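Local structure of 6-phosphogluconate dehydrogenase, NAD-binding (Geobacter metallireducens, 3PEF) at residues Ala70-Cys75 and Pro99-Arg104; Gln103-Ala108 and Gly114-Ala119. The protein probably catalyses the reduction of succinic semialdehyde to gamma-hydroxybutyrate as a beta-hydroxyacid dehydrogenase that binds NADP+. The protein carries 2 engineered substitutions. All blocks are in the same frame, centred on the assembly; numbering follows the deposited sequence.

Interaction 1. Residues Ala70-Cys75 and Pro99-Arg104; sequences AAEEVC and PATSQR. With NAP (NADP nicotinamide-adenine-dinucleotide phosphate), chain I.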
loop_
_atom_site.group_PDB
_atom_site.type_symbol
_atom_site.label_atom_id
_atom_site.label_comp_id
_atom_site.label_asym_id
_atom_site.label_seq_id
_atom_site.Cartn_x
_atom_site.Cartn_y
_atom_site.Cartn_z
ATOM N N ALA A 70 27.620 -8.281 -2.319
ATOM C CA ALA A 70 28.636 -9.155 -1.746
ATOM C C ALA A 70 28.997 -10.291 -2.707
ATOM O O ALA A 70 30.175 -10.555 -2.964
ATOM C CB ALA A 70 28.176 -9.708 -0.409
ATOM N N ALA A 71 27.979 -10.966 -3.235
ATOM C CA ALA A 71 28.201 -12.083 -4.140
ATOM C C ALA A 71 29.077 -11.648 -5.314
ATOM O O ALA A 71 29.955 -12.390 -5.741
ATOM C CB ALA A 71 26.854 -12.657 -4.653
ATOM N N GLU A 72 28.832 -10.450 -5.837
ATOM C CA GLU A 72 29.590 -9.962 -6.993
ATOM C C GLU A 72 31.001 -9.539 -6.613
ATOM O O GLU A 72 31.960 -9.839 -7.319
ATOM C CB GLU A 72 28.860 -8.827 -7.699
ATOM C CG GLU A 72 27.815 -9.312 -8.698
ATOM C CD GLU A 72 27.067 -8.174 -9.376
ATOM O OE1 GLU A 72 27.302 -7.002 -9.007
ATOM O OE2 GLU A 72 26.243 -8.451 -10.279
ATOM N N GLU A 73 31.136 -8.845 -5.494
ATOM C CA GLU A 73 32.470 -8.453 -5.058
ATOM C C GLU A 73 33.359 -9.689 -4.861
ATOM O O GLU A 73 34.507 -9.718 -5.288
ATOM C CB GLU A 73 32.417 -7.609 -3.782
ATOM C CG GLU A 73 33.792 -7.146 -3.335
ATOM C CD GLU A 73 33.744 -6.072 -2.262
ATOM O OE1 GLU A 73 32.722 -5.976 -1.547
ATOM O OE2 GLU A 73 34.743 -5.324 -2.136
ATOM N N VAL A 74 32.813 -10.723 -4.242
ATOM C CA VAL A 74 33.584 -11.931 -4.002
ATOM C C VAL A 74 33.941 -12.635 -5.306
ATOM O O VAL A 74 35.034 -13.185 -5.441
ATOM C CB VAL A 74 32.840 -12.906 -3.047
ATOM C CG1 VAL A 74 33.547 -14.258 -2.999
ATOM C CG2 VAL A 74 32.744 -12.307 -1.650
ATOM N N CYS A 75 33.028 -12.611 -6.271
ATOM C CA CYS A 75 33.296 -13.256 -7.549
ATOM C C CYS A 75 34.262 -12.446 -8.418
ATOM O O CYS A 75 35.275 -12.974 -8.891
ATOM C CB CYS A 75 31.990 -13.520 -8.311
ATOM S SG CYS A 75 32.244 -14.239 -9.976
ATOM N N PRO A 99 18.034 -13.414 -9.822
ATOM C CA PRO A 99 18.395 -14.302 -10.932
ATOM C C PRO A 99 19.504 -13.727 -11.805
ATOM O O PRO A 99 20.397 -14.463 -12.207
ATOM C CB PRO A 99 17.104 -14.383 -11.762
ATOM C CG PRO A 99 16.017 -14.040 -10.824
ATOM C CD PRO A 99 16.598 -13.095 -9.804
ATOM N N ALA A 100 19.452 -12.441 -12.130
ATOM C CA ALA A 100 20.440 -11.939 -13.080
ATOM C C ALA A 100 21.842 -11.934 -12.465
ATOM O O ALA A 100 22.848 -12.139 -13.157
ATOM C CB ALA A 100 20.052 -10.567 -13.584
ATOM N N THR A 101 21.922 -11.708 -11.155
ATOM C CA THR A 101 23.219 -11.784 -10.496
ATOM C C THR A 101 23.809 -13.190 -10.560
ATOM O O THR A 101 24.956 -13.367 -10.958
ATOM C CB THR A 101 23.128 -11.344 -9.035
ATOM O OG1 THR A 101 22.814 -9.954 -8.997
ATOM C CG2 THR A 101 24.439 -11.597 -8.322
ATOM N N SER A 102 23.030 -14.195 -10.179
ATOM C CA SER A 102 23.570 -15.547 -10.174
ATOM C C SER A 102 23.926 -16.012 -11.593
ATOM O O SER A 102 24.927 -16.699 -11.795
ATOM C CB SER A 102 22.621 -16.525 -9.490
ATOM O OG SER A 102 21.443 -16.669 -10.244
ATOM N N GLN A 103 23.135 -15.611 -12.585
ATOM C CA GLN A 103 23.442 -15.983 -13.966
ATOM C C GLN A 103 24.755 -15.341 -14.444
ATOM O O GLN A 103 25.572 -15.985 -15.106
ATOM C CB GLN A 103 22.280 -15.609 -14.896
ATOM C CG GLN A 103 21.019 -16.431 -14.665
ATOM C CD GLN A 103 19.807 -15.862 -15.393
ATOM O OE1 GLN A 103 19.753 -14.677 -15.705
ATOM N NE2 GLN A 103 18.831 -16.715 -15.665
ATOM N N ARG A 104 24.928 -14.070 -14.094
ATOM C CA ARG A 104 26.128 -13.290 -14.381
ATOM C C ARG A 104 27.368 -14.005 -13.837
ATOM O O ARG A 104 28.375 -14.209 -14.532
ATOM C CB ARG A 104 25.961 -11.934 -13.684
ATOM C CG ARG A 104 26.899 -10.809 -14.075
ATOM C CD ARG A 104 26.441 -9.500 -13.395
ATOM N NE ARG A 104 25.145 -9.055 -13.911
ATOM C CZ ARG A 104 24.107 -8.670 -13.172
ATOM N NH1 ARG A 104 24.179 -8.658 -11.846
ATOM N NH2 ARG A 104 22.986 -8.292 -13.769
HETATM P PA NAP I . 25.036 -12.535 7.946
HETATM O O1A NAP I . 24.863 -11.068 8.034
HETATM O O2A NAP I . 25.233 -13.223 9.235
HETATM O O5B NAP I . 26.258 -12.886 6.972
HETATM C C5B NAP I . 26.504 -12.119 5.825
HETATM C C4B NAP I . 27.811 -12.621 5.237
HETATM O O4B NAP I . 28.073 -11.897 4.054
HETATM C C3B NAP I . 28.982 -12.359 6.180
HETATM O O3B NAP I . 29.860 -13.447 6.011
HETATM C C2B NAP I . 29.605 -11.110 5.591
HETATM O O2B NAP I . 30.974 -10.945 5.857
HETATM C C1B NAP I . 29.384 -11.389 4.116
HETATM N N9A NAP I . 29.546 -10.168 3.315
HETATM C C8A NAP I . 28.701 -9.085 3.294
HETATM N N7A NAP I . 29.212 -8.167 2.442
HETATM C C5A NAP I . 30.367 -8.644 1.936
HETATM C C6A NAP I . 31.261 -8.116 1.020
HETATM N N6A NAP I . 31.042 -6.917 0.496
HETATM N N1A NAP I . 32.376 -8.834 0.681
HETATM C C2A NAP I . 32.594 -10.083 1.237
HETATM N N3A NAP I . 31.692 -10.609 2.142
HETATM C C4A NAP I . 30.593 -9.900 2.477
HETATM O O3 NAP I . 23.729 -13.096 7.232
HETATM P PN NAP I . 23.277 -14.583 6.927
HETATM O O1N NAP I . 21.933 -14.805 7.485
HETATM O O2N NAP I . 24.349 -15.546 7.248
HETATM O O5D NAP I . 23.164 -14.336 5.339
HETATM C C5D NAP I . 23.830 -15.093 4.364
HETATM C C4D NAP I . 22.839 -15.301 3.220
HETATM O O4D NAP I . 21.864 -16.265 3.539
HETATM C C3D NAP I . 22.038 -14.049 2.928
HETATM O O3D NAP I . 21.901 -14.014 1.524
HETATM C C2D NAP I . 20.699 -14.282 3.611
HETATM O O2D NAP I . 19.682 -13.575 2.957
HETATM C C1D NAP I . 20.550 -15.765 3.383
HETATM N N1N NAP I . 19.667 -16.526 4.294
HETATM C C2N NAP I . 19.593 -16.217 5.620
HETATM C C3N NAP I . 18.799 -16.976 6.476
HETATM C C7N NAP I . 18.762 -16.664 7.942
HETATM O O7N NAP I . 17.658 -17.112 8.648
HETATM N N7N NAP I . 19.726 -15.967 8.566
HETATM C C4N NAP I . 18.070 -18.065 5.984
HETATM C C5N NAP I . 18.178 -18.388 4.634
HETATM C C6N NAP I . 18.991 -17.624 3.797
HETATM P P2B NAP I . 31.491 -10.285 7.254
HETATM O O1X NAP I . 32.903 -9.792 6.970
HETATM O O2X NAP I . 30.579 -9.159 7.617
HETATM O O3X NAP I . 31.467 -11.321 8.343
HETATM O O HOH W 1 23.725 -7.433 -9.209
#
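E72 and T101 mark the closest approach of two helical segments, 70-75 and 99-104, which run in the same general sense with these CA atoms 7.5 Å apart. Such a spacing leaves the join to side chains, and it is small and mostly polar. E72 leans its CG beside the backbone N and then runs out extended, carrying its carboxylate across to R104. That arginine is modelled in two conformers. In the one described here its chain bends about the CG-CD bond (chi3 -66°), turning the guanidinium back over the helix so that the carbonyl of A100 lies above the middle of one face. In this conformer NH1 donates to E72 OE2 at 2.6 Å in a salt bridge with an N-H...O angle of 144°; the bridge need not hold in the other. The oxygen is met nearly along its C-O axis but stands a little out of the guanidinium plane. The two flat groups are here turned 71° against each other, giving a single-point bridge instead of a side-by-side pairing. Charge and length suit both residues to this partly exposed seam. A water donates to both E72 OE2 and T101 OG1, lying 2.7 Å from OG1. The T101 hydroxyl is hydrogen-bonded to D98 as well, while its methyl CG2 rests 4.1 Å from E72 CG. Segment 70-75 meanwhile meets NADP+: E73 OE1 accepts a nearly straight hydrogen bond, 2.8 Å, from adenine N6A. A70, small enough to let the base come close, puts CB 3.4 Å from C5A, and V74 CG2 packs against C2A at 3.6 Å. In the fold, A71 and V74 of helix 68-76 lie on strand 90-93, T101 and R104 of helix 99-111 touch P68 and F76, and P99 packs on helix 166-194.

Interaction 2. Residues Gln103-Ala108 and Gly114-Ala119; sequences QRIGVA and GRFLEA. With EDO (1,2-ethanediol), chain N.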
loop_
_atom_site.group_PDB
_atom_site.type_symbol
_atom_site.label_atom_id
_atom_site.label_comp_id
_atom_site.label_asym_id
_atom_site.label_seq_id
_atom_site.Cartn_x
_atom_site.Cartn_y
_atom_site.Cartn_z
ATOM N N GLN A 103 23.135 -15.611 -12.585
ATOM C CA GLN A 103 23.442 -15.983 -13.966
ATOM C C GLN A 103 24.755 -15.341 -14.444
ATOM O O GLN A 103 25.572 -15.985 -15.106
ATOM C CB GLN A 103 22.280 -15.609 -14.896
ATOM C CG GLN A 103 21.019 -16.431 -14.665
ATOM C CD GLN A 103 19.807 -15.862 -15.393
ATOM O OE1 GLN A 103 19.753 -14.677 -15.705
ATOM N NE2 GLN A 103 18.831 -16.715 -15.665
ATOM N N ARG A 104 24.928 -14.070 -14.094
ATOM C CA ARG A 104 26.128 -13.290 -14.381
ATOM C C ARG A 104 27.368 -14.005 -13.837
ATOM O O ARG A 104 28.375 -14.209 -14.532
ATOM C CB ARG A 104 25.961 -11.934 -13.684
ATOM C CG ARG A 104 26.899 -10.809 -14.075
ATOM C CD ARG A 104 26.441 -9.500 -13.395
ATOM N NE ARG A 104 25.145 -9.055 -13.911
ATOM C CZ ARG A 104 24.107 -8.670 -13.172
ATOM N NH1 ARG A 104 24.179 -8.658 -11.846
ATOM N NH2 ARG A 104 22.986 -8.292 -13.769
ATOM N N ILE A 105 27.293 -14.364 -12.559
ATOM C CA ILE A 105 28.382 -15.056 -11.917
ATOM C C ILE A 105 28.670 -16.396 -12.601
ATOM O O ILE A 105 29.820 -16.715 -12.931
ATOM C CB ILE A 105 28.072 -15.290 -10.426
ATOM C CG1 ILE A 105 28.178 -13.968 -9.659
ATOM C CG2 ILE A 105 29.025 -16.308 -9.858
ATOM C CD1 ILE A 105 27.462 -13.986 -8.303
ATOM N N GLY A 106 27.623 -17.184 -12.808
ATOM C CA GLY A 106 27.777 -18.483 -13.436
ATOM C C GLY A 106 28.426 -18.412 -14.805
ATOM O O GLY A 106 29.263 -19.244 -15.137
ATOM N N VAL A 107 28.042 -17.418 -15.602
ATOM C CA VAL A 107 28.630 -17.239 -16.928
ATOM C C VAL A 107 30.111 -16.889 -16.848
ATOM O O VAL A 107 30.923 -17.420 -17.622
ATOM C CB VAL A 107 27.896 -16.168 -17.749
ATOM C CG1 VAL A 107 28.701 -15.820 -19.013
ATOM C CG2 VAL A 107 26.475 -16.646 -18.117
ATOM N N ALA A 108 30.466 -16.001 -15.914
ATOM C CA ALA A 108 31.865 -15.621 -15.764
ATOM C C ALA A 108 32.664 -16.824 -15.263
ATOM O O ALA A 108 33.768 -17.088 -15.749
ATOM C CB ALA A 108 32.031 -14.396 -14.844
ATOM N N GLY A 114 35.562 -23.090 -15.033
ATOM C CA GLY A 114 34.992 -23.723 -13.854
ATOM C C GLY A 114 33.525 -24.076 -14.068
ATOM O O GLY A 114 32.975 -23.842 -15.144
ATOM N N ARG A 115 32.888 -24.639 -13.047
ATOM C CA ARG A 115 31.470 -24.986 -13.138
ATOM C C ARG A 115 30.678 -24.241 -12.066
ATOM O O ARG A 115 31.214 -23.929 -11.001
ATOM C CB ARG A 115 31.282 -26.504 -13.033
ATOM C CG ARG A 115 31.848 -27.271 -14.261
ATOM C CD ARG A 115 31.834 -28.786 -14.062
ATOM N NE ARG A 115 32.507 -29.149 -12.817
ATOM C CZ ARG A 115 32.172 -30.187 -12.056
ATOM N NH1 ARG A 115 31.172 -30.978 -12.417
ATOM N NH2 ARG A 115 32.836 -30.431 -10.933
ATOM N N PHE A 116 29.410 -23.942 -12.344
ATOM C CA PHE A 116 28.627 -23.138 -11.410
ATOM C C PHE A 116 27.220 -23.657 -11.125
ATOM O O PHE A 116 26.534 -24.129 -12.028
ATOM C CB PHE A 116 28.535 -21.696 -11.891
ATOM C CG PHE A 116 27.738 -20.819 -10.984
ATOM C CD1 PHE A 116 28.304 -20.294 -9.839
ATOM C CD2 PHE A 116 26.408 -20.539 -11.259
ATOM C CE1 PHE A 116 27.561 -19.492 -8.994
ATOM C CE2 PHE A 116 25.669 -19.732 -10.429
ATOM C CZ PHE A 116 26.247 -19.204 -9.294
ATOM N N LEU A 117 26.805 -23.532 -9.861
ATOM C CA LEU A 117 25.500 -23.985 -9.371
ATOM C C LEU A 117 25.048 -22.916 -8.390
ATOM O O LEU A 117 25.816 -22.521 -7.520
ATOM C CB LEU A 117 25.678 -25.290 -8.582
ATOM C CG LEU A 117 24.773 -26.545 -8.534
ATOM C CD1 LEU A 117 24.634 -27.080 -7.107
ATOM C CD2 LEU A 117 23.403 -26.443 -9.221
ATOM N N GLU A 118 23.825 -22.426 -8.508
ATOM C CA GLU A 118 23.291 -21.606 -7.419
ATOM C C GLU A 118 22.514 -22.538 -6.530
ATOM O O GLU A 118 21.880 -23.456 -7.028
ATOM C CB GLU A 118 22.371 -20.501 -7.925
ATOM C CG GLU A 118 21.088 -21.003 -8.559
ATOM C CD GLU A 118 20.172 -19.864 -8.972
ATOM O OE1 GLU A 118 19.168 -20.120 -9.664
ATOM O OE2 GLU A 118 20.451 -18.704 -8.605
ATOM N N ALA A 119 22.565 -22.332 -5.219
ATOM C CA ALA A 119 21.724 -23.132 -4.332
ATOM C C ALA A 119 21.326 -22.382 -3.073
ATOM O O ALA A 119 21.789 -22.709 -1.983
ATOM C CB ALA A 119 22.410 -24.473 -3.997
HETATM C C1 EDO N . 25.883 -22.504 -14.980
HETATM O O1 EDO N . 26.838 -23.546 -14.773
HETATM C C2 EDO N . 26.550 -21.253 -15.541
HETATM O O2 EDO N . 25.515 -20.336 -15.910
#
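G106 on the helix and F116 on the strand come within 5.1 Å at their CA atoms, a very close approach of helix 99-111 to strand 115-122. The absent side chain makes it possible: G106 presents bare backbone to one face of the F116 ring, its CA 3.3 Å from CD2 and its N above the middle of the ring. A CB on this residue would fall about 2.7 Å from the same CD2, too near to be accommodated. F116 reaches the helix because its CG stands anti to the backbone N (chi1 180°), sending the ring off the sheet. I105, one residue earlier, brings its CG2 methyl obliquely to the far part of the ring, 3.6 Å from CE1. A branched aliphatic suits this buried place, since its CG1-CD1 branch turns toward A71 of helix 68-76 while CG2, which also touches the ring, meets C75. An ethanediol, probably from the crystallisation liquor, lies at the ring edge and donates from O1 to the carbonyl O of F116 at 2.8 Å. Replacing F116 by an alanine would probably leave the backbone of G106 and the I105 methyl without their aromatic cover, opening a gap under the helix. The contact is the helix-on-sheet packing of a beta-alpha-beta unit, strand 90-93, helix 99-111 and strand 115-122, within the Rossmann-type nucleotide-binding domain.

Overall arrangement
Helix 99-111 serves both contacts, whose centres lie 8 Å apart: in interaction 1 it meets a neighbouring helix, in interaction 2 the strand beneath it. The ranges overlap at Q103 and R104, though only R104 makes a contact, in interaction 1. The two are knit together by a probable hydrogen bond between S102 OG and E118 OE2 (2.8 Å), by packing of S102 O on F116 CE2, and by C75 SG, 3.8 Å from I105 CG2. I105 thus faces both helix 68-76 and the F116 ring. Segment 70-75 of interaction 1 also carries A70, E73 and V74, which meet the adenine of NADP+; interaction 2 is a layer further back, the I105 side chain about 11 Å from the cofactor.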